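Local coordinates for protein cytochrome P450 (Zobellia galactanivorans, PDB 6G5Q) that belongs to the haem-containing cytochrome P450 family and binds 6-O-methyl-beta-D-galactopyranose beside its iron protoporphyrin, at residues 56-61 with 71-76; 20-25 with 364-369; 32-37 with 279-284; 261-266 with 309-314. All coordinates share one frame; numbering follows the deposited sequence.

Contact 1: residues 56-61 with 71-76. With HEM (protoporphyrin IX containing Fe), chain D; EMZ (6-O-methyl-beta-D-galactopyranose), chain C.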
# COMPACT_ATOMS: atom_id res chain seq x y z
N ARG A 56 -1.59 -0.21 -18.00
CA ARG A 56 -3.03 -0.30 -18.29
C ARG A 56 -3.90 -0.74 -17.09
O ARG A 56 -5.05 -0.24 -16.96
CB ARG A 56 -3.32 -1.15 -19.53
CG ARG A 56 -4.64 -0.74 -20.20
CD ARG A 56 -5.08 -1.63 -21.35
NE ARG A 56 -6.54 -1.44 -21.52
CZ ARG A 56 -7.37 -2.27 -22.17
NH1 ARG A 56 -6.93 -3.38 -22.79
NH2 ARG A 56 -8.66 -1.96 -22.20
N ILE A 57 -3.38 -1.64 -16.23
CA ILE A 57 -4.20 -2.12 -15.09
C ILE A 57 -4.29 -1.09 -13.96
O ILE A 57 -5.18 -1.18 -13.13
CB ILE A 57 -3.78 -3.49 -14.51
CG1 ILE A 57 -2.41 -3.39 -13.81
CG2 ILE A 57 -3.91 -4.61 -15.56
CD1 ILE A 57 -1.81 -4.71 -13.44
N VAL A 58 -3.40 -0.10 -13.93
CA VAL A 58 -3.47 0.96 -12.91
C VAL A 58 -4.68 1.90 -13.14
O VAL A 58 -5.10 2.13 -14.28
CB VAL A 58 -2.14 1.73 -12.79
CG1 VAL A 58 -2.18 2.74 -11.64
CG2 VAL A 58 -0.98 0.75 -12.60
N ILE A 59 -5.24 2.42 -12.05
CA ILE A 59 -6.32 3.39 -12.11
C ILE A 59 -6.05 4.56 -11.18
O ILE A 59 -6.21 4.42 -9.96
CB ILE A 59 -7.69 2.78 -11.77
CG1 ILE A 59 -8.04 1.68 -12.77
CG2 ILE A 59 -8.76 3.88 -11.72
CD1 ILE A 59 -8.94 0.63 -12.17
N PRO A 60 -5.70 5.73 -11.73
CA PRO A 60 -5.79 6.02 -13.17
C PRO A 60 -4.72 5.36 -14.04
O PRO A 60 -3.61 5.10 -13.55
CB PRO A 60 -5.64 7.55 -13.22
CG PRO A 60 -4.80 7.89 -12.02
CD PRO A 60 -5.18 6.89 -10.96
N SER A 61 -5.06 5.10 -15.31
CA SER A 61 -4.19 4.43 -16.29
C SER A 61 -2.87 5.15 -16.45
O SER A 61 -2.83 6.36 -16.38
CB SER A 61 -4.86 4.37 -17.65
OG SER A 61 -4.01 3.77 -18.61
N ILE A 71 7.38 -5.78 -12.44
CA ILE A 71 7.55 -7.21 -12.21
C ILE A 71 7.62 -7.48 -10.70
O ILE A 71 8.41 -6.81 -10.04
CB ILE A 71 8.84 -7.70 -12.88
CG1 ILE A 71 8.72 -7.69 -14.41
CG2 ILE A 71 9.26 -9.08 -12.37
CD1 ILE A 71 10.06 -7.92 -15.13
N PRO A 72 6.85 -8.44 -10.14
CA PRO A 72 5.91 -9.33 -10.84
C PRO A 72 4.48 -8.76 -11.10
O PRO A 72 3.61 -9.47 -11.64
CB PRO A 72 5.77 -10.52 -9.86
CG PRO A 72 6.68 -10.26 -8.72
CD PRO A 72 6.91 -8.77 -8.71
N PHE A 73 4.24 -7.52 -10.73
CA PHE A 73 2.93 -6.87 -10.83
C PHE A 73 2.19 -7.02 -12.18
O PHE A 73 0.97 -7.24 -12.20
CB PHE A 73 3.10 -5.40 -10.46
CG PHE A 73 1.83 -4.59 -10.49
CD1 PHE A 73 0.70 -4.98 -9.76
CD2 PHE A 73 1.77 -3.42 -11.26
CE1 PHE A 73 -0.45 -4.20 -9.78
CE2 PHE A 73 0.62 -2.65 -11.30
CZ PHE A 73 -0.49 -3.04 -10.55
N GLU A 74 2.92 -6.89 -13.29
CA GLU A 74 2.29 -6.91 -14.62
C GLU A 74 2.66 -8.16 -15.40
O GLU A 74 2.95 -8.10 -16.58
CB GLU A 74 2.61 -5.62 -15.41
CG GLU A 74 1.88 -4.41 -14.83
CD GLU A 74 2.35 -3.06 -15.33
OE1 GLU A 74 3.57 -2.90 -15.62
OE2 GLU A 74 1.50 -2.12 -15.38
N VAL A 75 2.68 -9.30 -14.71
CA VAL A 75 2.99 -10.58 -15.33
C VAL A 75 1.95 -11.59 -14.89
O VAL A 75 1.60 -11.60 -13.70
CB VAL A 75 4.39 -11.06 -14.90
CG1 VAL A 75 4.77 -12.37 -15.61
CG2 VAL A 75 5.44 -9.99 -15.18
N ASP A 76 1.47 -12.45 -15.79
CA ASP A 76 0.54 -13.51 -15.41
C ASP A 76 1.24 -14.83 -15.06
O ASP A 76 2.33 -15.08 -15.55
CB ASP A 76 -0.55 -13.69 -16.48
CG ASP A 76 -1.50 -12.45 -16.58
OD1 ASP A 76 -2.11 -12.03 -15.55
OD2 ASP A 76 -1.64 -11.89 -17.70
CHA HEM D . 0.76 -5.65 -4.40
CHB HEM D . -1.51 -3.09 -0.93
CHC HEM D . 2.71 -1.64 0.83
CHD HEM D . 4.91 -3.77 -2.85
C1A HEM D . -0.22 -5.08 -3.60
C2A HEM D . -1.62 -5.25 -3.76
C3A HEM D . -2.23 -4.54 -2.78
C4A HEM D . -1.24 -3.92 -2.01
CMA HEM D . -3.70 -4.42 -2.52
CAA HEM D . -2.40 -6.09 -4.76
CBA HEM D . -2.17 -5.55 -6.16
CGA HEM D . -2.90 -6.32 -7.23
O1A HEM D . -2.61 -6.08 -8.44
O2A HEM D . -3.75 -7.21 -6.94
C1B HEM D . -0.53 -2.50 -0.16
C2B HEM D . -0.85 -1.79 1.02
C3B HEM D . 0.33 -1.36 1.55
C4B HEM D . 1.37 -1.87 0.61
CMB HEM D . -2.24 -1.53 1.52
CAB HEM D . 0.58 -0.49 2.74
CBB HEM D . -0.09 -0.55 3.88
C1C HEM D . 3.69 -2.09 -0.02
C2C HEM D . 5.07 -1.81 0.14
C3C HEM D . 5.70 -2.39 -0.95
C4C HEM D . 4.68 -3.03 -1.73
CMC HEM D . 5.68 -1.01 1.31
CAC HEM D . 7.14 -2.45 -1.26
CBC HEM D . 8.05 -1.78 -0.59
C1D HEM D . 3.95 -4.51 -3.54
C2D HEM D . 4.31 -5.41 -4.66
C3D HEM D . 3.15 -5.95 -5.08
C4D HEM D . 2.10 -5.33 -4.24
CMD HEM D . 5.70 -5.68 -5.21
CAD HEM D . 3.02 -6.90 -6.27
CBD HEM D . 3.05 -8.37 -5.84
CGD HEM D . 2.86 -9.28 -7.05
O1D HEM D . 2.40 -8.79 -8.11
O2D HEM D . 3.13 -10.52 -7.03
NA HEM D . -0.02 -4.23 -2.53
NB HEM D . 0.79 -2.55 -0.35
NC HEM D . 3.48 -2.79 -1.15
ND HEM D . 2.64 -4.50 -3.32
FE HEM D . 1.75 -3.58 -1.92
C4 EMZ C . 2.28 0.34 -9.54
C5 EMZ C . 1.25 0.01 -8.43
C6 EMZ C . 1.62 -1.25 -7.65
C3 EMZ C . 1.96 1.70 -10.13
CAM EMZ C . 0.55 -2.87 -6.45
O6 EMZ C . 0.61 -1.47 -6.66
O5 EMZ C . 1.20 1.04 -7.41
C1 EMZ C . 0.70 2.16 -8.09
O1 EMZ C . 0.26 3.14 -7.18
C2 EMZ C . 1.90 2.63 -8.93
O2 EMZ C . 1.84 3.98 -9.32
O3 EMZ C . 2.96 2.18 -11.03
O4 EMZ C . 3.60 0.36 -8.97
O HOH W 1 -0.70 -2.96 -16.92
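Ile57 and Phe73 face each other across two arms of the long loop between strand 48-49 and helix 79-92, which in the cytochrome P450 fold borders the haem pocket. The tight part is built round the Phe73 ring, a flat apolar plate between protein and ligand. Ile57 approaches it head-on and lays CD1 over one face in a CH-pi contact, 3.6 Å above the ring plane and offset toward the rim. A chi1 of 69° puts its CG1 between backbone N and carbonyl carbon, the crowded position, and brings that branch to the ring. Over the centre of the opposite face sits C6 of the bound 6-O-methyl-beta-D-galactopyranose, so the ring is clamped between isoleucine and sugar. The edge is lined too: Val58 comes in at about a right angle, its CG2 4.0 Å from Phe73 CE2, while the haem propionate oxygen O1A lies in the ring plane, 3.2 Å from Phe73 CE1. An aromatic edge carries the positive end of the C-H dipoles, which suits this oxygen.

Toward Glu74 and Arg56 the contact is looser, and no direct hydrogen bond joins the arms. The Arg56 side chain leads away to Asp27 and Asp288. Glu74, extended beyond CG, offers only that carbon to Ile57 CD1; its carboxylate is shared with Arg66, Gln70 N and Gly55 N, interactions that would stabilise its negative charge. A water bridges the gap, accepting from Ile57 N at 3.1 Å and donating to Glu74 OE2 at 2.8 Å.

Contact 2: residues 20-25 with 364-369; sequences GEMNDQ and EDLDHF
Asp367 reaches strand 20-22 from the tip of a beta hairpin, the tight turn joining strands 351-366 and 369-384 of this P450. Its OD2 accepts from Asn23 N at 2.8 Å, on the anti side of the carboxylate and 21° out of its plane. The neighbouring His368 gives the second bond, from ND1 to Glu21 O at 3.1 Å; the oxygen lies close to the imidazole plane, the direction in which a ring N-H points. Beside these bonds the contact is apolar. Met22 CB packs 3.6 Å from Asp367 CB; chi1 of 71° and an extended chi2 bring SD to 3.9 Å from Leu366 CD2, and a bend at chi3 turns CE toward Leu366 as well. Gly20, having no side chain, admits the edge of the Phe369 ring, with CE2 4.0 Å from Gly20 CA.

The next shell explains how these groups are presented. Residues 366-369 form a type II' turn, in which Asp367 takes positive phi and points its side chain at the strand. Backbone bonds of Gly20 with Met31 and of Met22 with Val29 hold strand 20-22 in its own sheet, running at 105° to strand 364-366. Phe369 N closes the turn on Leu366 O at 3.1 Å, and Leu366 N returns a bond to Phe369 O at 2.8 Å.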
# COMPACT_ATOMS: atom_id res chain seq x y z
N GLY A 20 -20.02 -0.85 -9.86
CA GLY A 20 -20.06 0.56 -10.21
C GLY A 20 -19.33 0.81 -11.52
O GLY A 20 -18.73 -0.10 -12.10
N GLU A 21 -19.42 2.04 -12.02
CA GLU A 21 -18.69 2.44 -13.20
C GLU A 21 -17.91 3.71 -12.95
O GLU A 21 -18.35 4.59 -12.21
CB GLU A 21 -19.65 2.69 -14.34
CG GLU A 21 -19.63 1.58 -15.37
CD GLU A 21 -20.97 0.86 -15.50
OE1 GLU A 21 -20.96 -0.36 -15.81
OE2 GLU A 21 -22.01 1.53 -15.32
N MET A 22 -16.73 3.79 -13.56
CA MET A 22 -15.99 5.04 -13.64
C MET A 22 -15.28 5.22 -14.98
O MET A 22 -14.95 4.23 -15.64
CB MET A 22 -15.05 5.23 -12.44
CG MET A 22 -13.82 4.33 -12.39
SD MET A 22 -12.75 4.86 -11.01
CE MET A 22 -11.73 6.16 -11.71
N ASN A 23 -15.10 6.47 -15.41
CA ASN A 23 -14.31 6.75 -16.62
C ASN A 23 -12.91 7.16 -16.25
O ASN A 23 -12.69 7.92 -15.29
CB ASN A 23 -14.90 7.86 -17.49
CG ASN A 23 -16.24 7.50 -18.06
OD1 ASN A 23 -16.43 6.46 -18.72
ND2 ASN A 23 -17.21 8.36 -17.80
N ASP A 24 -11.95 6.65 -17.01
CA ASP A 24 -10.57 7.00 -16.79
C ASP A 24 -9.96 6.97 -18.16
O ASP A 24 -9.90 5.91 -18.79
CB ASP A 24 -9.90 6.01 -15.80
CG ASP A 24 -8.36 6.08 -15.84
OD1 ASP A 24 -7.81 7.20 -15.80
OD2 ASP A 24 -7.72 5.01 -15.92
N GLN A 25 -9.57 8.16 -18.63
CA GLN A 25 -8.89 8.34 -19.92
C GLN A 25 -9.51 7.52 -21.06
O GLN A 25 -8.78 6.82 -21.78
CB GLN A 25 -7.38 8.06 -19.80
CG GLN A 25 -6.69 8.89 -18.74
CD GLN A 25 -5.18 8.86 -18.85
OE1 GLN A 25 -4.60 8.35 -19.82
NE2 GLN A 25 -4.52 9.43 -17.85
N GLU A 364 -10.50 10.78 -3.00
CA GLU A 364 -10.34 10.19 -4.33
C GLU A 364 -11.59 10.32 -5.17
O GLU A 364 -12.67 9.82 -4.80
CB GLU A 364 -9.95 8.71 -4.25
CG GLU A 364 -8.46 8.46 -4.04
CD GLU A 364 -8.14 7.01 -3.67
OE1 GLU A 364 -8.99 6.11 -3.86
OE2 GLU A 364 -7.01 6.77 -3.20
N ASP A 365 -11.41 10.95 -6.32
CA ASP A 365 -12.44 11.10 -7.33
C ASP A 365 -12.60 9.83 -8.16
O ASP A 365 -11.86 9.61 -9.11
CB ASP A 365 -12.14 12.33 -8.22
CG ASP A 365 -13.35 12.81 -9.02
OD1 ASP A 365 -14.48 12.32 -8.82
OD2 ASP A 365 -13.17 13.71 -9.87
N LEU A 366 -13.57 9.00 -7.79
CA LEU A 366 -13.93 7.81 -8.54
C LEU A 366 -15.27 7.95 -9.25
O LEU A 366 -16.11 7.03 -9.19
CB LEU A 366 -13.94 6.59 -7.62
CG LEU A 366 -12.69 6.42 -6.75
CD1 LEU A 366 -12.91 5.28 -5.78
CD2 LEU A 366 -11.41 6.24 -7.57
N ASP A 367 -15.45 9.10 -9.92
CA ASP A 367 -16.62 9.39 -10.77
C ASP A 367 -17.93 9.50 -9.96
O ASP A 367 -18.19 10.55 -9.37
CB ASP A 367 -16.74 8.34 -11.88
CG ASP A 367 -17.11 8.94 -13.23
OD1 ASP A 367 -17.62 10.08 -13.28
OD2 ASP A 367 -16.90 8.28 -14.27
N HIS A 368 -18.73 8.43 -9.92
CA HIS A 368 -19.91 8.37 -9.04
C HIS A 368 -19.56 8.24 -7.56
O HIS A 368 -20.43 8.43 -6.69
CB HIS A 368 -20.85 7.22 -9.45
CG HIS A 368 -21.28 7.26 -10.88
ND1 HIS A 368 -20.53 6.71 -11.90
CD2 HIS A 368 -22.38 7.79 -11.47
CE1 HIS A 368 -21.15 6.88 -13.05
NE2 HIS A 368 -22.28 7.53 -12.82
N PHE A 369 -18.30 7.93 -7.26
CA PHE A 369 -17.91 7.72 -5.86
C PHE A 369 -16.83 8.68 -5.44
O PHE A 369 -15.88 8.94 -6.17
CB PHE A 369 -17.47 6.28 -5.60
CG PHE A 369 -18.45 5.23 -6.10
CD1 PHE A 369 -19.56 4.88 -5.35
CD2 PHE A 369 -18.23 4.57 -7.32
CE1 PHE A 369 -20.44 3.90 -5.81
CE2 PHE A 369 -19.10 3.61 -7.77
CZ PHE A 369 -20.21 3.26 -7.02

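Contact 3: residues 32-37 with 279-284; sequences LLRHKD and HVCEHA
Val280 pushes CG1 into the angle between Leu32 and Asp37, joining a small two-stranded hairpin to the start of helix 35-43. Its chi1 of -159° sets CG1 roughly opposite the backbone N, which turns this methyl toward both partners. Leu32 meets it at about a right angle, and both branches of its fork touch: CD1 and CD2 each lie 4.1 Å from Val280 CG1. Asp37 slides past the valine in the reverse direction and contributes its CB, also 4.1 Å from CG1.

Cys281 stands at the hairpin tip, in the first central position of a type I' turn, where phi is positive. Its chi1 of -26° departs from a staggered position and directs the sulfur toward the helix, leaving SG 3.6 Å from Asp37 OD2. Arg34, at the N-cap position, stretches out from CG to NE and passes NH1 within 4.0 Å of Cys281 CB. The guanidinium is tied down by its own side of the fold, with NE on Arg14 O and NH2 on Glu15 O.

No hydrogen bond crosses the contact. Cohesion therefore rests on van der Waals packing, aliphatic round Val280 and of sulfur against charged side chains at Cys281, while Asp37, in the first helical turn, would be favoured electrostatically by the helix N terminus.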
# COMPACT_ATOMS: atom_id res chain seq x y z
N LEU A 32 -15.79 -3.96 -9.29
CA LEU A 32 -16.36 -5.06 -8.50
C LEU A 32 -16.36 -4.75 -6.97
O LEU A 32 -15.31 -4.47 -6.37
CB LEU A 32 -15.66 -6.37 -8.83
CG LEU A 32 -15.54 -6.71 -10.34
CD1 LEU A 32 -15.03 -8.12 -10.55
CD2 LEU A 32 -16.85 -6.54 -11.08
N LEU A 33 -17.53 -4.79 -6.34
CA LEU A 33 -17.69 -4.26 -4.99
C LEU A 33 -17.90 -5.29 -3.86
O LEU A 33 -17.65 -5.00 -2.68
CB LEU A 33 -18.81 -3.21 -4.98
CG LEU A 33 -18.73 -2.08 -6.02
CD1 LEU A 33 -20.00 -1.21 -5.93
CD2 LEU A 33 -17.48 -1.23 -5.83
N ARG A 34 -18.38 -6.47 -4.22
CA ARG A 34 -18.65 -7.51 -3.23
C ARG A 34 -17.42 -8.38 -2.94
O ARG A 34 -16.71 -8.81 -3.87
CB ARG A 34 -19.83 -8.37 -3.71
CG ARG A 34 -21.16 -7.61 -3.77
CD ARG A 34 -22.31 -8.49 -4.26
NE ARG A 34 -23.60 -7.78 -4.27
CZ ARG A 34 -24.58 -8.01 -5.14
NH1 ARG A 34 -24.43 -8.93 -6.08
NH2 ARG A 34 -25.72 -7.32 -5.08
N HIS A 35 -17.17 -8.61 -1.66
CA HIS A 35 -16.08 -9.48 -1.19
C HIS A 35 -15.99 -10.83 -1.94
O HIS A 35 -14.89 -11.19 -2.40
CB HIS A 35 -16.20 -9.67 0.34
CG HIS A 35 -15.03 -10.38 0.98
ND1 HIS A 35 -14.97 -11.75 1.12
CD2 HIS A 35 -13.92 -9.89 1.59
CE1 HIS A 35 -13.86 -12.08 1.77
NE2 HIS A 35 -13.21 -10.97 2.07
N LYS A 36 -17.11 -11.55 -2.10
CA LYS A 36 -17.11 -12.88 -2.77
C LYS A 36 -16.58 -12.77 -4.22
O LYS A 36 -15.77 -13.61 -4.66
CB LYS A 36 -18.53 -13.47 -2.77
CG LYS A 36 -18.66 -14.99 -3.02
N ASP A 37 -17.02 -11.72 -4.92
CA ASP A 37 -16.64 -11.50 -6.32
C ASP A 37 -15.22 -10.98 -6.47
O ASP A 37 -14.55 -11.35 -7.44
CB ASP A 37 -17.58 -10.50 -7.02
CG ASP A 37 -19.05 -10.94 -6.96
OD1 ASP A 37 -19.37 -12.11 -7.33
OD2 ASP A 37 -19.89 -10.09 -6.56
N HIS A 279 -19.61 -12.46 -17.42
CA HIS A 279 -20.57 -11.82 -16.50
C HIS A 279 -20.07 -11.79 -15.05
O HIS A 279 -19.40 -12.71 -14.59
CB HIS A 279 -21.94 -12.54 -16.53
CG HIS A 279 -22.57 -12.60 -17.88
ND1 HIS A 279 -23.19 -11.51 -18.47
CD2 HIS A 279 -22.63 -13.61 -18.79
CE1 HIS A 279 -23.61 -11.85 -19.68
NE2 HIS A 279 -23.29 -13.11 -19.89
N VAL A 280 -20.39 -10.71 -14.33
CA VAL A 280 -20.20 -10.63 -12.88
C VAL A 280 -21.42 -9.92 -12.30
O VAL A 280 -21.82 -8.86 -12.80
CB VAL A 280 -18.91 -9.85 -12.47
CG1 VAL A 280 -18.52 -10.24 -11.04
CG2 VAL A 280 -17.76 -10.14 -13.42
N CYS A 281 -22.00 -10.51 -11.25
CA CYS A 281 -23.33 -10.13 -10.73
C CYS A 281 -24.43 -10.02 -11.81
O CYS A 281 -25.12 -9.00 -11.84
CB CYS A 281 -23.28 -8.82 -9.93
SG CYS A 281 -21.70 -8.42 -9.18
N GLU A 282 -24.57 -11.03 -12.68
CA GLU A 282 -25.52 -10.98 -13.82
C GLU A 282 -25.29 -9.82 -14.83
O GLU A 282 -26.15 -9.58 -15.67
CB GLU A 282 -26.99 -11.00 -13.34
N HIS A 283 -24.15 -9.13 -14.75
CA HIS A 283 -23.85 -7.96 -15.61
C HIS A 283 -22.75 -8.27 -16.62
O HIS A 283 -21.72 -8.82 -16.27
CB HIS A 283 -23.50 -6.74 -14.74
CG HIS A 283 -23.02 -5.54 -15.51
ND1 HIS A 283 -23.88 -4.64 -16.12
CD2 HIS A 283 -21.77 -5.06 -15.73
CE1 HIS A 283 -23.18 -3.69 -16.70
NE2 HIS A 283 -21.90 -3.91 -16.48
N ALA A 284 -22.98 -7.92 -17.88
CA ALA A 284 -22.09 -8.27 -18.98
C ALA A 284 -20.87 -7.38 -18.95
O ALA A 284 -20.99 -6.16 -18.78
CB ALA A 284 -22.82 -8.10 -20.31

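Contact 4: residues 261-266 with 309-314. With HEM (protoporphyrin IX containing Fe), chain D.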
# COMPACT_ATOMS: atom_id res chain seq x y z
N ILE A 261 -5.53 -2.12 8.39
CA ILE A 261 -5.39 -2.26 6.95
C ILE A 261 -6.75 -2.58 6.32
O ILE A 261 -7.09 -2.03 5.27
CB ILE A 261 -4.34 -3.30 6.57
CG1 ILE A 261 -2.92 -2.87 7.03
CG2 ILE A 261 -4.41 -3.59 5.08
CD1 ILE A 261 -2.43 -1.50 6.54
N ARG A 262 -7.55 -3.44 6.95
CA ARG A 262 -8.93 -3.68 6.46
C ARG A 262 -9.76 -2.38 6.35
O ARG A 262 -10.42 -2.15 5.35
CB ARG A 262 -9.70 -4.69 7.33
CG ARG A 262 -11.15 -4.85 6.87
CD ARG A 262 -12.05 -5.46 7.93
NE ARG A 262 -12.30 -4.54 9.06
CZ ARG A 262 -13.29 -3.65 9.10
NH1 ARG A 262 -14.14 -3.54 8.07
NH2 ARG A 262 -13.45 -2.88 10.17
N TYR A 263 -9.73 -1.57 7.40
CA TYR A 263 -10.63 -0.43 7.49
C TYR A 263 -10.11 0.74 6.62
O TYR A 263 -10.87 1.37 5.91
CB TYR A 263 -10.87 -0.03 8.96
CG TYR A 263 -11.70 1.22 9.14
CD1 TYR A 263 -13.09 1.16 9.10
CD2 TYR A 263 -11.09 2.48 9.31
CE1 TYR A 263 -13.88 2.31 9.27
CE2 TYR A 263 -11.86 3.65 9.46
CZ TYR A 263 -13.26 3.56 9.44
OH TYR A 263 -14.05 4.69 9.58
N PHE A 264 -8.81 1.03 6.70
CA PHE A 264 -8.23 2.09 5.87
C PHE A 264 -8.08 1.71 4.39
O PHE A 264 -8.20 2.58 3.50
CB PHE A 264 -6.90 2.56 6.44
CG PHE A 264 -7.02 3.11 7.83
CD1 PHE A 264 -8.09 3.96 8.17
CD2 PHE A 264 -6.05 2.84 8.80
CE1 PHE A 264 -8.22 4.47 9.45
CE2 PHE A 264 -6.17 3.38 10.08
CZ PHE A 264 -7.26 4.18 10.41
N SER A 265 -7.88 0.42 4.12
CA SER A 265 -7.60 -0.09 2.76
C SER A 265 -6.84 0.93 1.91
O SER A 265 -7.38 1.45 0.92
CB SER A 265 -8.90 -0.47 2.06
OG SER A 265 -9.49 -1.56 2.71
N PRO A 266 -5.59 1.23 2.29
CA PRO A 266 -4.86 2.32 1.64
C PRO A 266 -4.78 2.25 0.14
O PRO A 266 -4.61 3.29 -0.48
CB PRO A 266 -3.46 2.19 2.25
CG PRO A 266 -3.71 1.61 3.61
CD PRO A 266 -4.81 0.61 3.38
N ASN A 309 -18.05 -1.05 9.71
CA ASN A 309 -17.72 0.37 9.65
C ASN A 309 -17.11 0.92 10.92
O ASN A 309 -17.03 2.13 11.11
CB ASN A 309 -18.91 1.19 9.14
CG ASN A 309 -19.23 0.87 7.67
OD1 ASN A 309 -18.35 0.86 6.82
ND2 ASN A 309 -20.47 0.54 7.40
N GLU A 310 -16.67 0.01 11.77
CA GLU A 310 -15.90 0.39 12.94
C GLU A 310 -14.58 -0.35 12.94
O GLU A 310 -14.40 -1.33 12.21
CB GLU A 310 -16.64 0.00 14.21
CG GLU A 310 -17.52 1.10 14.76
CD GLU A 310 -18.71 0.55 15.53
OE1 GLU A 310 -19.68 1.32 15.74
OE2 GLU A 310 -18.69 -0.65 15.92
N ILE A 311 -13.67 0.11 13.78
CA ILE A 311 -12.46 -0.61 14.03
C ILE A 311 -12.67 -1.46 15.28
O ILE A 311 -12.82 -0.92 16.38
CB ILE A 311 -11.27 0.35 14.13
CG1 ILE A 311 -10.80 0.70 12.71
CG2 ILE A 311 -10.14 -0.23 14.97
CD1 ILE A 311 -9.90 1.91 12.68
N VAL A 312 -12.70 -2.78 15.10
CA VAL A 312 -12.71 -3.70 16.20
C VAL A 312 -11.26 -4.13 16.42
O VAL A 312 -10.70 -5.01 15.72
CB VAL A 312 -13.61 -4.94 15.94
CG1 VAL A 312 -13.53 -5.91 17.13
CG2 VAL A 312 -15.04 -4.54 15.67
N LEU A 313 -10.67 -3.53 17.44
CA LEU A 313 -9.25 -3.45 17.59
C LEU A 313 -8.55 -4.80 17.71
O LEU A 313 -7.42 -4.95 17.24
CB LEU A 313 -8.96 -2.58 18.79
CG LEU A 313 -7.56 -1.98 18.96
CD1 LEU A 313 -7.25 -1.03 17.82
CD2 LEU A 313 -7.53 -1.22 20.26
N ASP A 314 -9.24 -5.78 18.29
CA ASP A 314 -8.72 -7.14 18.42
C ASP A 314 -9.40 -8.18 17.50
O ASP A 314 -9.27 -9.38 17.76
CB ASP A 314 -8.85 -7.63 19.88
CG ASP A 314 -10.31 -7.48 20.44
OD1 ASP A 314 -11.28 -7.30 19.64
OD2 ASP A 314 -10.49 -7.51 21.68
CHA HEM D . 0.76 -5.65 -4.40
CHB HEM D . -1.51 -3.09 -0.93
CHC HEM D . 2.71 -1.64 0.83
CHD HEM D . 4.91 -3.77 -2.85
C1A HEM D . -0.22 -5.08 -3.60
C2A HEM D . -1.62 -5.25 -3.76
C3A HEM D . -2.23 -4.54 -2.78
C4A HEM D . -1.24 -3.92 -2.01
CMA HEM D . -3.70 -4.42 -2.52
CAA HEM D . -2.40 -6.09 -4.76
CBA HEM D . -2.17 -5.55 -6.16
CGA HEM D . -2.90 -6.32 -7.23
O1A HEM D . -2.61 -6.08 -8.44
O2A HEM D . -3.75 -7.21 -6.94
C1B HEM D . -0.53 -2.50 -0.16
C2B HEM D . -0.85 -1.79 1.02
C3B HEM D . 0.33 -1.36 1.55
C4B HEM D . 1.37 -1.87 0.61
CMB HEM D . -2.24 -1.53 1.52
CAB HEM D . 0.58 -0.49 2.74
CBB HEM D . -0.09 -0.55 3.88
C1C HEM D . 3.69 -2.09 -0.02
C2C HEM D . 5.07 -1.81 0.14
C3C HEM D . 5.70 -2.39 -0.95
C4C HEM D . 4.68 -3.03 -1.73
CMC HEM D . 5.68 -1.01 1.31
CAC HEM D . 7.14 -2.45 -1.26
CBC HEM D . 8.05 -1.78 -0.59
C1D HEM D . 3.95 -4.51 -3.54
C2D HEM D . 4.31 -5.41 -4.66
C3D HEM D . 3.15 -5.95 -5.08
C4D HEM D . 2.10 -5.33 -4.24
CMD HEM D . 5.70 -5.68 -5.21
CAD HEM D . 3.02 -6.90 -6.27
CBD HEM D . 3.05 -8.37 -5.84
CGD HEM D . 2.86 -9.28 -7.05
O1D HEM D . 2.40 -8.79 -8.11
O2D HEM D . 3.13 -10.52 -7.03
NA HEM D . -0.02 -4.23 -2.53
NB HEM D . 0.79 -2.55 -0.35
NC HEM D . 3.48 -2.79 -1.15
ND HEM D . 2.64 -4.50 -3.32
FE HEM D . 1.75 -3.58 -1.92
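Arg262 NH1 is gripped by two carbonyl oxygens, those of Asn299 and Pro308, and the same guanidinium sets NH2 2.7 Å from Glu310 O, near its plane. With Glu259, which bridges Arg262 NE and also receives Val312 N, it forms the ExxR motif of the P450 K helix, here helix 253-264, and so the loop is fastened to the motif. His320, packed on the arginine, is probably the third member of the family's Glu-Arg-His set. A bend at chi3 (70°) turns the guanidinium sharply from the line of the chain and brings its multiple N-H groups to the loop.

Beside this polar cluster lies an apolar one. Ile311, slender and branched, crosses Tyr263 at about a right angle, with CD1 3.6 Å from Tyr263 CD2, and reaches on to 4.2 Å from Phe264 CZ. Tyr263 CE1 approaches Asn309 O at 3.7 Å. The chain leaves the helix at Ser265, with positive phi, and the serine OG donates to Arg262 O. Both ends of residues 261-266 meet the haem: Ile261 CD1 is 3.7 Å from the vinyl carbon CBB, and Pro266 CD is 3.8 Å from CMB.

From the N terminus, contact 2 opens first at 20-25, then contact 3 at 32-37. Contact 1 opens and closes within the long loop before helix 79-92. Contact 4 opens at 261-266 before contact 3 closes at 279-284, and itself closes at 309-314, so contacts 3 and 4 cross. Contact 2 closes last, at 364-369, and encloses all the others. It ties edge strand 19-22 of the mixed sheet to the C-terminal hairpin; contact 3 joins the start of helix 35-43 to hairpin 278-285, and contact 4 joins helix 253-264 to the loop before helix 333-350. Contact 2 touches contact 1 through Asp24 and Ser61. Contacts 1 and 4 both touch the haem.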